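Long-range contacts in polysaccharide deacetylase (Streptococcus pyogenes, PDB 6DQ3), which probably removes N-acetyl groups from the linkage unit of streptococcal cell-wall rhamnopolysaccharides, as a zinc-dependent enzyme of the carbohydrate esterase 4 family: residues Met13-His18 against Thr75-Met80; Val71-Phe76 against Lys97-Val102. All blocks are in the same frame, centred on the assembly; numbering follows the deposited sequence.

Contact 1 (Met13-His18 against Thr75-Met80); sequences MYHAIH and TFDDSM. With ZN (zinc ion), chain F; ZN (zinc ion), chain D; ACT (acetate ion), chain C.
M13 and Y14 run parallel to T75 and F76 at the ends of two neighbouring strands, with Y14 CA and F76 CA 4.8 Å apart. Y14 N donates to T75 O at 2.9 Å, and D77 N returns a weak bond of 3.3 Å to Y14 O; past this point the two chains leave the sheet as loops. Y14 and F76 share one face and lean in one direction with ring planes 11° apart, but the rings are displaced so far that little of one lies above the other. Y14 CB takes the place over the F76 ring, 3.6 Å from its centroid. I17 meets the F76 ring at its edge, in the ring plane, with I17 CD1 3.3 Å from F76 CE2. The Y14 hydroxyl looks elsewhere, to Q40.

T75 to D78 spell TFDD, the metal-site motif of the carbohydrate esterase 4 (NodB-homology) family, and it falls at the C-terminal end of strand 71-77. D78 OD1 binds zinc at 2.1 Å alongside H133 and H137, while D78 OD2 accepts a bond from a zinc-bound water. Acetate chelates the same metal through both oxygens, and H15 grips one of them: H15 NE2 donates to acetate O at 2.7 Å and 167°. With CG beside its own backbone N (chi1 -83°), H15 swings its ring back toward strand 71-77, which brings the NE2 side to the metal site. The D77 carboxylate stands at a right angle to that ring, D77 OD2 3.4 Å from H15 CE1, and D77 OD2 makes a salt bridge to R212 of strand 210-214. M80 CE packs on the H15 backbone, and H18 NE2 binds a second zinc together with E24.

Contact 2 (Val71-Phe76 against Lys97-Val102); sequences VVWLTF and KATNNV
T75 and F76 pair in parallel with T99 and N100, with L74 lying next to A98 and the two strands running at 30° to each other. Three backbone bonds sew them together: T99 N to L74 O at 2.8 Å, F76 N to T99 O at 2.8 Å, and N101 N to F76 O at 2.7 Å. T99 thus spends both its N and its O on strand 71-77, one on L74 and the other on F76.

The close packing lies on both sides of this seam. On the T75/T99 face, the W73 indole reaches forward along the sheet, its CG anti to the backbone N (chi1 -173°). That brings W73 NE1 to T99 OG1 at 2.9 Å in an almost straight bond (174°), with the hydroxyl oxygen practically in the indole plane. T75 CG2 meanwhile sits over the centre of one indole face, 3.5 Å above the ring plane, so the ring is gripped at its edge and from one side. On the other face A98 CB touches L74 CB at 3.8 Å and lies near F76 CE1, with L91 of helix 81-93 packing against both L74 and A98.

Toward K97 the strands splay and direct bonding gives way to water. One molecule accepts from L74 N at 2.9 Å and donates to K97 O at 2.7 Å, bridging the gap where the next strand bond would fall. The K97 side chain leads off from the seam, its amino group held by E56 and the carbonyl of F51. At the far end N101 turns its amide to D77, beside the zinc-binding D78. Strand 71-77, helix 81-93 and strand 98-102 form a classic beta-alpha-beta crossover, the building unit of the polysaccharide deacetylase barrel.

In the fold
Strand 71-77 is the shared element: contact 1 sets strand 8-14 along one edge of it and contact 2 sets strand 98-102 along the other, with T75 and F76 taking part in both. Both contacts are buried, their centres about 9 Å apart, but contact 2 lies nearer the middle of the chain. Its chemistry is that of the sheet interior: backbone bonds, small and aromatic side chains, one buried indole-to-hydroxyl bond and a bridging water. Contact 1 lies at the C-terminal strand ends, where carboxylates and imidazoles take over and bind metal and acetate. The two also meet at D78 N and N101 O, 3.0 Å apart and probably hydrogen-bonded, which ties the zinc-binding turn to strand 98-102.

Contact 1 (Met13-His18 against Thr75-Met80)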
# COMPACT_ATOMS: atom_id res chain seq x y z
N MET A 13 4.76 -4.74 -0.42
CA MET A 13 3.38 -5.00 -0.80
C MET A 13 2.88 -6.22 -0.04
O MET A 13 3.26 -7.35 -0.36
CB MET A 13 3.24 -5.21 -2.30
CG MET A 13 1.83 -5.61 -2.72
SD MET A 13 1.60 -5.77 -4.50
CE MET A 13 2.86 -6.98 -4.89
N TYR A 14 2.04 -5.97 0.96
CA TYR A 14 1.31 -6.99 1.71
C TYR A 14 -0.12 -7.09 1.19
O TYR A 14 -0.66 -6.16 0.60
CB TYR A 14 1.26 -6.64 3.20
CG TYR A 14 2.56 -6.76 3.96
CD1 TYR A 14 3.42 -5.68 4.07
CD2 TYR A 14 2.91 -7.95 4.59
CE1 TYR A 14 4.61 -5.78 4.77
CE2 TYR A 14 4.09 -8.06 5.29
CZ TYR A 14 4.94 -6.97 5.38
OH TYR A 14 6.11 -7.08 6.08
N HIS A 15 -0.74 -8.24 1.44
CA HIS A 15 -2.17 -8.40 1.20
C HIS A 15 -2.78 -9.00 2.47
O HIS A 15 -3.01 -8.28 3.44
CB HIS A 15 -2.43 -9.25 -0.04
CG HIS A 15 -2.35 -8.46 -1.31
ND1 HIS A 15 -1.15 -8.09 -1.88
CD2 HIS A 15 -3.32 -7.94 -2.11
CE1 HIS A 15 -1.38 -7.39 -2.99
NE2 HIS A 15 -2.69 -7.30 -3.15
N ALA A 16 -2.97 -10.31 2.48
CA ALA A 16 -3.62 -10.96 3.62
C ALA A 16 -2.63 -11.26 4.74
O ALA A 16 -1.53 -11.78 4.49
CB ALA A 16 -4.29 -12.26 3.18
N ILE A 17 -3.02 -10.96 5.97
CA ILE A 17 -2.27 -11.36 7.15
C ILE A 17 -3.28 -11.89 8.17
O ILE A 17 -4.00 -11.10 8.80
CB ILE A 17 -1.45 -10.22 7.76
CG1 ILE A 17 -0.51 -9.64 6.70
CG2 ILE A 17 -0.65 -10.72 8.96
CD1 ILE A 17 0.39 -8.52 7.18
N HIS A 18 -3.34 -13.20 8.33
CA HIS A 18 -4.21 -13.79 9.34
C HIS A 18 -3.89 -15.27 9.46
O HIS A 18 -3.20 -15.85 8.63
CB HIS A 18 -5.70 -13.55 9.03
CG HIS A 18 -6.14 -14.04 7.68
ND1 HIS A 18 -6.23 -13.22 6.58
CD2 HIS A 18 -6.59 -15.26 7.28
CE1 HIS A 18 -6.67 -13.92 5.55
NE2 HIS A 18 -6.90 -15.16 5.95
N THR A 75 2.88 -1.00 2.46
CA THR A 75 1.60 -0.85 1.78
C THR A 75 0.81 -2.15 1.81
O THR A 75 1.37 -3.24 1.70
CB THR A 75 1.78 -0.40 0.31
OG1 THR A 75 2.33 -1.46 -0.48
CG2 THR A 75 2.68 0.83 0.23
N PHE A 76 -0.51 -2.00 1.94
CA PHE A 76 -1.46 -3.10 1.97
C PHE A 76 -2.57 -2.79 0.98
O PHE A 76 -3.18 -1.71 1.06
CB PHE A 76 -2.09 -3.29 3.36
CG PHE A 76 -1.13 -3.81 4.41
CD1 PHE A 76 -0.10 -3.02 4.87
CD2 PHE A 76 -1.30 -5.08 4.94
CE1 PHE A 76 0.77 -3.50 5.84
CE2 PHE A 76 -0.44 -5.55 5.91
CZ PHE A 76 0.59 -4.77 6.35
N ASP A 77 -2.88 -3.72 0.08
CA ASP A 77 -3.95 -3.50 -0.88
C ASP A 77 -5.25 -4.16 -0.43
O ASP A 77 -5.26 -5.10 0.38
CB ASP A 77 -3.57 -4.04 -2.27
CG ASP A 77 -2.30 -3.41 -2.82
OD1 ASP A 77 -1.95 -2.30 -2.39
OD2 ASP A 77 -1.66 -4.04 -3.69
N ASP A 78 -6.36 -3.62 -0.96
CA ASP A 78 -7.69 -4.24 -0.98
C ASP A 78 -8.51 -4.01 0.28
O ASP A 78 -9.62 -4.54 0.42
CB ASP A 78 -7.56 -5.75 -1.25
CG ASP A 78 -7.07 -6.06 -2.65
OD1 ASP A 78 -7.03 -5.13 -3.47
OD2 ASP A 78 -6.70 -7.22 -2.93
N SER A 79 -7.99 -3.20 1.19
CA SER A 79 -8.70 -2.74 2.38
C SER A 79 -9.51 -3.86 3.03
O SER A 79 -10.72 -3.75 3.26
CB SER A 79 -9.60 -1.54 2.05
OG SER A 79 -10.32 -1.75 0.84
N MET A 80 -8.82 -4.96 3.32
CA MET A 80 -9.44 -6.12 3.93
C MET A 80 -9.47 -5.97 5.45
O MET A 80 -8.63 -5.30 6.05
CB MET A 80 -8.67 -7.38 3.53
CG MET A 80 -8.75 -7.67 2.03
SD MET A 80 -7.80 -9.10 1.48
CE MET A 80 -6.14 -8.56 1.86
ZN ZN F . -8.30 -16.32 4.85
ZN ZN D . -6.33 -5.08 -5.41
C ACT C . -3.88 -5.45 -6.15
O ACT C . -4.06 -5.76 -4.96
OXT ACT C . -4.78 -5.28 -7.01
CH3 ACT C . -2.51 -5.25 -6.57
O HOH W 1 -6.46 -7.45 -5.54

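Contact 2 (Val71-Phe76 against Lys97-Val102)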
# COMPACT_ATOMS: atom_id res chain seq x y z
N VAL A 71 14.78 3.46 5.28
CA VAL A 71 13.38 3.86 5.17
C VAL A 71 12.62 2.75 4.45
O VAL A 71 13.18 1.98 3.67
CB VAL A 71 13.19 5.20 4.43
CG1 VAL A 71 14.02 6.29 5.06
CG2 VAL A 71 13.52 5.03 2.95
N VAL A 72 11.32 2.71 4.70
CA VAL A 72 10.45 1.73 4.06
C VAL A 72 9.04 2.30 4.01
O VAL A 72 8.61 3.03 4.91
CB VAL A 72 10.47 0.37 4.80
CG1 VAL A 72 10.02 0.54 6.24
CG2 VAL A 72 9.61 -0.63 4.06
N TRP A 73 8.32 1.96 2.95
CA TRP A 73 6.90 2.28 2.80
C TRP A 73 6.13 0.97 2.84
O TRP A 73 6.20 0.18 1.90
CB TRP A 73 6.64 3.04 1.51
CG TRP A 73 5.24 3.55 1.37
CD1 TRP A 73 4.29 3.64 2.36
CD2 TRP A 73 4.61 4.01 0.17
NE1 TRP A 73 3.12 4.15 1.85
CE2 TRP A 73 3.29 4.38 0.51
CE3 TRP A 73 5.03 4.16 -1.15
CZ2 TRP A 73 2.40 4.89 -0.43
CZ3 TRP A 73 4.14 4.66 -2.08
CH2 TRP A 73 2.84 5.02 -1.72
N LEU A 74 5.41 0.74 3.94
CA LEU A 74 4.60 -0.45 4.10
C LEU A 74 3.23 -0.20 3.47
O LEU A 74 2.51 0.70 3.91
CB LEU A 74 4.43 -0.81 5.58
CG LEU A 74 5.65 -0.99 6.47
CD1 LEU A 74 5.19 -1.36 7.88
CD2 LEU A 74 6.59 -2.02 5.90
N THR A 75 2.88 -1.00 2.46
CA THR A 75 1.60 -0.85 1.78
C THR A 75 0.81 -2.15 1.81
O THR A 75 1.37 -3.24 1.70
CB THR A 75 1.78 -0.40 0.31
OG1 THR A 75 2.33 -1.46 -0.48
CG2 THR A 75 2.68 0.83 0.23
N PHE A 76 -0.51 -2.00 1.94
CA PHE A 76 -1.46 -3.10 1.97
C PHE A 76 -2.57 -2.79 0.98
O PHE A 76 -3.18 -1.71 1.06
CB PHE A 76 -2.09 -3.29 3.36
CG PHE A 76 -1.13 -3.81 4.41
CD1 PHE A 76 -0.10 -3.02 4.87
CD2 PHE A 76 -1.30 -5.08 4.94
CE1 PHE A 76 0.77 -3.50 5.84
CE2 PHE A 76 -0.44 -5.55 5.91
CZ PHE A 76 0.59 -4.77 6.35
N LYS A 97 4.25 2.96 10.83
CA LYS A 97 3.23 3.54 9.97
C LYS A 97 3.04 2.65 8.75
O LYS A 97 3.97 1.97 8.31
CB LYS A 97 3.62 4.96 9.55
CG LYS A 97 4.07 5.85 10.70
CD LYS A 97 4.01 7.35 10.36
CE LYS A 97 4.92 7.71 9.19
NZ LYS A 97 6.28 8.17 9.60
N ALA A 98 1.82 2.63 8.22
CA ALA A 98 1.54 1.85 7.02
C ALA A 98 0.37 2.46 6.26
O ALA A 98 -0.43 3.23 6.80
CB ALA A 98 1.24 0.38 7.36
N THR A 99 0.27 2.09 4.98
CA THR A 99 -0.75 2.60 4.08
C THR A 99 -1.60 1.45 3.58
O THR A 99 -1.08 0.40 3.21
CB THR A 99 -0.13 3.31 2.86
OG1 THR A 99 0.59 4.47 3.28
CG2 THR A 99 -1.21 3.72 1.86
N ASN A 100 -2.92 1.65 3.57
CA ASN A 100 -3.82 0.70 2.94
C ASN A 100 -4.50 1.35 1.74
O ASN A 100 -5.06 2.44 1.85
CB ASN A 100 -4.88 0.17 3.90
CG ASN A 100 -5.59 -1.04 3.35
OD1 ASN A 100 -6.32 -0.94 2.37
ND2 ASN A 100 -5.37 -2.19 3.97
N ASN A 101 -4.46 0.66 0.61
CA ASN A 101 -5.07 1.14 -0.63
C ASN A 101 -6.49 0.60 -0.73
O ASN A 101 -6.69 -0.61 -0.85
CB ASN A 101 -4.18 0.73 -1.79
CG ASN A 101 -2.78 1.28 -1.65
OD1 ASN A 101 -2.60 2.47 -1.41
ND2 ASN A 101 -1.77 0.42 -1.74
N VAL A 102 -7.46 1.51 -0.71
CA VAL A 102 -8.84 1.19 -0.36
C VAL A 102 -9.70 1.05 -1.61
O VAL A 102 -9.67 1.91 -2.50
CB VAL A 102 -9.44 2.25 0.58
CG1 VAL A 102 -10.90 1.91 0.89
CG2 VAL A 102 -8.61 2.38 1.86
O HOH W 2 5.20 2.71 6.02